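Local coordinates for Phikz039 (Pseudomonas phage phikz, PDB 3ZBQ), which is a phage tubulin-like protein of the tubulin/FtsZ family, known as PhuZ and modelled here with guanosine-5'-diphosphate, at residues Ser241-Ile255 and Gly264-Phe278. Residues are numbered along the deposited sequence; the frame is centred on the assembly and turned at random.
Sequences SIASLYTDPDRDVSI and GYADPEKYDFDQMHF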
loop_
_atom_site.group_PDB
_atom_site.type_symbol
_atom_site.label_atom_id
_atom_site.label_comp_id
_atom_site.label_asym_id
_atom_site.label_seq_id
_atom_site.Cartn_x
_atom_site.Cartn_y
_atom_site.Cartn_z
ATOM N N SER A 241 13.579 -12.899 2.248
ATOM C CA SER A 241 13.169 -13.618 1.045
ATOM C C SER A 241 13.464 -12.777 -0.193
ATOM O O SER A 241 13.082 -11.607 -0.267
ATOM C CB SER A 241 11.678 -13.959 1.117
ATOM O OG SER A 241 11.292 -14.844 0.083
ATOM N N ILE A 242 14.156 -13.370 -1.164
ATOM C CA ILE A 242 14.533 -12.621 -2.354
ATOM C C ILE A 242 14.130 -13.344 -3.626
ATOM O O ILE A 242 14.341 -14.559 -3.761
ATOM C CB ILE A 242 16.044 -12.274 -2.376
ATOM C CG1 ILE A 242 16.376 -11.457 -3.622
ATOM C CG2 ILE A 242 16.901 -13.540 -2.333
ATOM C CD1 ILE A 242 17.781 -10.865 -3.619
ATOM N N ALA A 243 13.534 -12.596 -4.550
ATOM C CA ALA A 243 13.277 -13.086 -5.903
ATOM C C ALA A 243 14.125 -12.289 -6.883
ATOM O O ALA A 243 14.055 -11.067 -6.912
ATOM C CB ALA A 243 11.814 -12.949 -6.261
ATOM N N SER A 244 14.906 -12.981 -7.703
ATOM C CA SER A 244 15.797 -12.298 -8.632
ATOM C C SER A 244 15.511 -12.691 -10.081
ATOM O O SER A 244 15.267 -13.860 -10.378
ATOM C CB SER A 244 17.259 -12.598 -8.291
ATOM O OG SER A 244 17.596 -12.173 -6.981
ATOM N N LEU A 245 15.553 -11.705 -10.977
ATOM C CA LEU A 245 15.486 -11.955 -12.414
ATOM C C LEU A 245 16.800 -11.575 -13.083
ATOM O O LEU A 245 17.334 -10.502 -12.824
ATOM C CB LEU A 245 14.361 -11.142 -13.045
ATOM C CG LEU A 245 12.944 -11.565 -12.675
ATOM C CD1 LEU A 245 11.912 -10.626 -13.308
ATOM C CD2 LEU A 245 12.715 -12.982 -13.146
ATOM N N TYR A 246 17.310 -12.456 -13.943
ATOM C CA TYR A 246 18.499 -12.165 -14.741
ATOM C C TYR A 246 18.175 -12.368 -16.217
ATOM O O TYR A 246 17.425 -13.282 -16.566
ATOM C CB TYR A 246 19.643 -13.103 -14.348
ATOM C CG TYR A 246 19.976 -13.079 -12.877
ATOM C CD1 TYR A 246 19.295 -13.902 -11.978
ATOM C CD2 TYR A 246 20.968 -12.242 -12.383
ATOM C CE1 TYR A 246 19.593 -13.883 -10.627
ATOM C CE2 TYR A 246 21.274 -12.218 -11.037
ATOM C CZ TYR A 246 20.581 -13.037 -10.163
ATOM O OH TYR A 246 20.886 -13.012 -8.824
ATOM N N THR A 247 18.722 -11.520 -17.087
ATOM C CA THR A 247 18.610 -11.773 -18.522
ATOM C C THR A 247 19.748 -12.687 -18.956
ATOM O O THR A 247 19.672 -13.333 -20.000
ATOM C CB THR A 247 18.628 -10.495 -19.354
ATOM O OG1 THR A 247 19.639 -9.606 -18.856
ATOM C CG2 THR A 247 17.254 -9.806 -19.309
ATOM N N ASP A 248 20.806 -12.725 -18.150
ATOM C CA ASP A 248 21.912 -13.660 -18.373
ATOM C C ASP A 248 22.000 -14.654 -17.213
ATOM O O ASP A 248 22.384 -14.286 -16.095
ATOM C CB ASP A 248 23.229 -12.897 -18.516
ATOM C CG ASP A 248 24.410 -13.809 -18.851
ATOM O OD1 ASP A 248 24.252 -15.052 -18.873
ATOM O OD2 ASP A 248 25.502 -13.264 -19.095
ATOM N N PRO A 249 21.645 -15.920 -17.479
ATOM C CA PRO A 249 21.599 -16.981 -16.466
ATOM C C PRO A 249 22.943 -17.171 -15.779
ATOM O O PRO A 249 22.980 -17.574 -14.610
ATOM C CB PRO A 249 21.248 -18.227 -17.283
ATOM C CG PRO A 249 20.472 -17.687 -18.452
ATOM C CD PRO A 249 21.154 -16.389 -18.788
ATOM N N ASP A 250 24.024 -16.866 -16.492
ATOM C CA ASP A 250 25.370 -17.021 -15.953
ATOM C C ASP A 250 25.631 -16.052 -14.807
ATOM O O ASP A 250 26.581 -16.237 -14.046
ATOM C CB ASP A 250 26.433 -16.826 -17.045
ATOM C CG ASP A 250 26.594 -18.046 -17.941
ATOM O OD1 ASP A 250 25.942 -19.088 -17.691
ATOM O OD2 ASP A 250 27.390 -17.962 -18.905
ATOM N N ARG A 251 24.791 -15.021 -14.694
ATOM C CA ARG A 251 24.915 -14.011 -13.637
ATOM C C ARG A 251 24.119 -14.365 -12.374
ATOM O O ARG A 251 24.095 -13.603 -11.401
ATOM C CB ARG A 251 24.448 -12.647 -14.154
ATOM C CG ARG A 251 24.957 -12.304 -15.544
ATOM C CD ARG A 251 25.958 -11.166 -15.503
ATOM N NE ARG A 251 25.438 -10.008 -14.777
ATOM C CZ ARG A 251 26.117 -8.880 -14.583
ATOM N NH1 ARG A 251 27.344 -8.750 -15.066
ATOM N NH2 ARG A 251 25.573 -7.879 -13.906
ATOM N N ASP A 252 23.457 -15.513 -12.392
ATOM C CA ASP A 252 22.692 -15.945 -11.232
ATOM C C ASP A 252 23.669 -16.307 -10.112
ATOM O O ASP A 252 24.248 -17.403 -10.095
ATOM C CB ASP A 252 21.800 -17.125 -11.619
ATOM C CG ASP A 252 20.960 -17.640 -10.472
ATOM O OD1 ASP A 252 21.155 -17.187 -9.324
ATOM O OD2 ASP A 252 20.090 -18.501 -10.733
ATOM N N VAL A 253 23.861 -15.368 -9.191
ATOM C CA VAL A 253 24.738 -15.558 -8.035
ATOM C C VAL A 253 24.065 -14.992 -6.792
ATOM O O VAL A 253 23.650 -13.833 -6.790
ATOM C CB VAL A 253 26.086 -14.843 -8.222
ATOM C CG1 VAL A 253 26.975 -15.033 -6.988
ATOM C CG2 VAL A 253 26.787 -15.334 -9.477
ATOM N N SER A 254 23.961 -15.802 -5.739
ATOM C CA SER A 254 23.352 -15.344 -4.488
ATOM C C SER A 254 24.086 -14.116 -3.949
ATOM O O SER A 254 25.318 -14.059 -3.957
ATOM C CB SER A 254 23.347 -16.459 -3.440
ATOM O OG SER A 254 22.604 -16.069 -2.298
ATOM N N ILE A 255 23.326 -13.131 -3.491
ATOM C CA ILE A 255 23.917 -11.865 -3.079
ATOM C C ILE A 255 24.447 -11.908 -1.649
ATOM O O ILE A 255 25.627 -11.662 -1.413
ATOM C CB ILE A 255 22.919 -10.714 -3.286
ATOM C CG1 ILE A 255 22.638 -10.576 -4.787
ATOM C CG2 ILE A 255 23.451 -9.426 -2.680
ATOM C CD1 ILE A 255 21.724 -9.443 -5.156
ATOM N N GLY A 264 14.546 -16.246 -11.640
ATOM C CA GLY A 264 13.961 -16.491 -12.950
ATOM C C GLY A 264 14.868 -15.959 -14.040
ATOM O O GLY A 264 15.626 -15.015 -13.801
ATOM N N TYR A 265 14.796 -16.548 -15.230
ATOM C CA TYR A 265 15.624 -16.101 -16.344
ATOM C C TYR A 265 14.765 -15.415 -17.392
ATOM O O TYR A 265 13.972 -16.065 -18.084
ATOM C CB TYR A 265 16.413 -17.277 -16.930
ATOM C CG TYR A 265 17.280 -17.938 -15.885
ATOM C CD1 TYR A 265 18.068 -17.171 -15.035
ATOM C CD2 TYR A 265 17.287 -19.316 -15.720
ATOM C CE1 TYR A 265 18.851 -17.751 -14.063
ATOM C CE2 TYR A 265 18.070 -19.912 -14.746
ATOM C CZ TYR A 265 18.853 -19.119 -13.924
ATOM O OH TYR A 265 19.641 -19.689 -12.953
ATOM N N ALA A 266 14.904 -14.091 -17.473
ATOM C CA ALA A 266 14.108 -13.274 -18.378
ATOM C C ALA A 266 14.711 -13.280 -19.777
ATOM O O ALA A 266 15.931 -13.287 -19.935
ATOM C CB ALA A 266 14.010 -11.848 -17.855
ATOM N N ASP A 267 13.842 -13.271 -20.781
ATOM C CA ASP A 267 14.250 -13.277 -22.186
ATOM C C ASP A 267 15.149 -12.081 -22.512
ATOM O O ASP A 267 14.686 -10.949 -22.553
ATOM C CB ASP A 267 12.993 -13.261 -23.057
ATOM C CG ASP A 267 13.297 -13.279 -24.546
ATOM O OD1 ASP A 267 14.445 -13.569 -24.924
ATOM O OD2 ASP A 267 12.371 -13.010 -25.339
ATOM N N PRO A 268 16.446 -12.330 -22.766
ATOM C CA PRO A 268 17.379 -11.218 -22.994
ATOM C C PRO A 268 17.112 -10.514 -24.318
ATOM O O PRO A 268 17.580 -9.396 -24.544
ATOM C CB PRO A 268 18.748 -11.913 -23.036
ATOM C CG PRO A 268 18.446 -13.290 -23.518
ATOM C CD PRO A 268 17.109 -13.642 -22.905
ATOM N N GLU A 269 16.362 -11.176 -25.186
ATOM C CA GLU A 269 15.978 -10.604 -26.467
ATOM C C GLU A 269 14.874 -9.573 -26.260
ATOM O O GLU A 269 14.803 -8.568 -26.966
ATOM C CB GLU A 269 15.472 -11.726 -27.363
ATOM C CG GLU A 269 15.302 -11.395 -28.820
ATOM C CD GLU A 269 14.983 -12.641 -29.634
ATOM O OE1 GLU A 269 15.928 -13.331 -30.070
ATOM O OE2 GLU A 269 13.784 -12.943 -29.808
ATOM N N LYS A 270 14.001 -9.839 -25.296
ATOM C CA LYS A 270 12.911 -8.915 -24.989
ATOM C C LYS A 270 13.325 -7.840 -23.995
ATOM O O LYS A 270 12.918 -6.681 -24.121
ATOM C CB LYS A 270 11.687 -9.670 -24.458
ATOM C CG LYS A 270 10.488 -8.776 -24.108
ATOM C CD LYS A 270 9.298 -9.626 -23.654
ATOM C CE LYS A 270 8.114 -8.749 -23.252
ATOM N NZ LYS A 270 6.941 -9.552 -22.786
ATOM N N TYR A 271 14.133 -8.216 -23.007
ATOM C CA TYR A 271 14.369 -7.327 -21.869
ATOM C C TYR A 271 15.741 -6.647 -21.851
ATOM O O TYR A 271 16.775 -7.298 -21.991
ATOM C CB TYR A 271 14.117 -8.069 -20.553
ATOM C CG TYR A 271 12.666 -8.422 -20.324
ATOM C CD1 TYR A 271 11.742 -7.441 -19.966
ATOM C CD2 TYR A 271 12.217 -9.729 -20.463
ATOM C CE1 TYR A 271 10.419 -7.759 -19.756
ATOM C CE2 TYR A 271 10.890 -10.056 -20.253
ATOM C CZ TYR A 271 10.000 -9.061 -19.896
ATOM O OH TYR A 271 8.681 -9.380 -19.682
ATOM N N ASP A 272 15.735 -5.329 -21.668
ATOM C CA ASP A 272 16.959 -4.530 -21.654
ATOM C C ASP A 272 17.355 -4.187 -20.215
ATOM O O ASP A 272 17.703 -3.045 -19.903
ATOM C CB ASP A 272 16.748 -3.242 -22.472
ATOM C CG ASP A 272 17.989 -2.355 -22.521
ATOM O OD1 ASP A 272 19.096 -2.874 -22.788
ATOM O OD2 ASP A 272 17.848 -1.139 -22.264
ATOM N N PHE A 273 17.254 -5.161 -19.321
ATOM C CA PHE A 273 17.805 -4.994 -17.980
ATOM C C PHE A 273 18.780 -6.117 -17.713
ATOM O O PHE A 273 18.666 -7.197 -18.289
ATOM C CB PHE A 273 16.718 -4.907 -16.890
ATOM C CG PHE A 273 15.923 -6.176 -16.689
ATOM C CD1 PHE A 273 16.369 -7.168 -15.822
ATOM C CD2 PHE A 273 14.699 -6.350 -17.323
ATOM C CE1 PHE A 273 15.628 -8.327 -15.622
ATOM C CE2 PHE A 273 13.954 -7.499 -17.133
ATOM C CZ PHE A 273 14.417 -8.495 -16.284
ATOM N N ASP A 274 19.764 -5.847 -16.872
ATOM C CA ASP A 274 20.715 -6.862 -16.475
ATOM C C ASP A 274 20.062 -7.748 -15.415
ATOM O O ASP A 274 19.910 -8.959 -15.596
ATOM C CB ASP A 274 21.978 -6.188 -15.941
ATOM C CG ASP A 274 22.937 -7.164 -15.304
ATOM O OD1 ASP A 274 23.019 -8.320 -15.774
ATOM O OD2 ASP A 274 23.613 -6.766 -14.330
ATOM N N GLN A 275 19.652 -7.137 -14.312
ATOM C CA GLN A 275 18.998 -7.894 -13.254
ATOM C C GLN A 275 18.050 -7.033 -12.414
ATOM O O GLN A 275 18.203 -5.808 -12.338
ATOM C CB GLN A 275 20.052 -8.573 -12.373
ATOM C CG GLN A 275 21.087 -7.618 -11.804
ATOM C CD GLN A 275 22.290 -8.346 -11.260
ATOM O OE1 GLN A 275 23.127 -8.839 -12.022
ATOM N NE2 GLN A 275 22.383 -8.430 -9.939
ATOM N N MET A 276 17.053 -7.678 -11.814
ATOM C CA MET A 276 16.155 -7.006 -10.877
ATOM C C MET A 276 15.983 -7.895 -9.660
ATOM O O MET A 276 15.904 -9.117 -9.791
ATOM C CB MET A 276 14.778 -6.754 -11.497
ATOM C CG MET A 276 14.707 -5.628 -12.503
ATOM S SD MET A 276 12.985 -5.177 -12.832
ATOM C CE MET A 276 12.328 -6.712 -13.468
ATOM N N HIS A 277 15.913 -7.285 -8.483
ATOM C CA HIS A 277 15.767 -8.041 -7.251
ATOM C C HIS A 277 14.602 -7.523 -6.441
ATOM O O HIS A 277 14.392 -6.316 -6.321
ATOM C CB HIS A 277 17.043 -7.972 -6.415
ATOM C CG HIS A 277 18.267 -8.375 -7.170
ATOM N ND1 HIS A 277 18.588 -9.695 -7.406
ATOM C CD2 HIS A 277 19.220 -7.635 -7.784
ATOM C CE1 HIS A 277 19.701 -9.751 -8.118
ATOM N NE2 HIS A 277 20.107 -8.515 -8.354
ATOM N N PHE A 278 13.843 -8.450 -5.879
ATOM C CA PHE A 278 12.674 -8.081 -5.114
ATOM C C PHE A 278 12.924 -8.621 -3.726
ATOM O O PHE A 278 12.755 -9.810 -3.476
ATOM C CB PHE A 278 11.433 -8.670 -5.779
ATOM C CG PHE A 278 11.221 -8.164 -7.183
ATOM C CD1 PHE A 278 11.922 -8.719 -8.253
ATOM C CD2 PHE A 278 10.348 -7.108 -7.431
ATOM C CE1 PHE A 278 11.744 -8.240 -9.557
ATOM C CE2 PHE A 278 10.171 -6.622 -8.734
ATOM C CZ PHE A 278 10.866 -7.188 -9.789
HETATM O O HOH W 1 17.763 -15.313 -19.700
HETATM O O HOH W 2 21.858 -10.669 -16.268
HETATM O O HOH W 3 25.222 -10.892 -10.570
#
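Thr247 is the bump that plugs the loop 266-273: its CG2 methyl sits over the centre of the Phe273 ring, 4.3 Å from the centroid, and also meets Tyr271 CB and Ala266 CB. With chi1 at 43°, OG1 lies between the backbone N and the carbonyl carbon and donates in the carbonyl plane to Phe273 O at 2.7 Å. Met276 CE lies against the opposite face of Phe273, toward the ring's rim, and touches Leu245 CD1, while Leu245 CD2 packs on the backbone of Gly264. Within the C-terminal domain of this tubulin-like fold, strand 239-246 lies between antiparallel strand 275-281 and parallel strand 260-265, the latter outermost in the sheet within this chain. On the sheet face carrying Ser244, Tyr246 and Gln275, His277 fills a hollow: Ile255 CD1 makes a CH-pi contact over one imidazole face, offset toward its rim, Ser244 OG hydrogen-bonds His277 ND1 at 2.7 Å near the ring plane, and Gln275 NE2 donates to His277 NE2 at 2.8 Å, fixing the ring's rotation from both nitrogens. The edge of His277 turns toward the face of Tyr246 in an offset edge-to-face stack, planes 75° apart. Farther out, Pro249 CB presses over the Tyr265 ring, 4.0 Å from its centroid, and Tyr265 OH donates to Asp252 OD2 at 2.6 Å on the anti lone pair. Asp252 OD2 also hydrogen-bonds Thr263 OG1, while Asp252 OD1 salt-bridges Arg261.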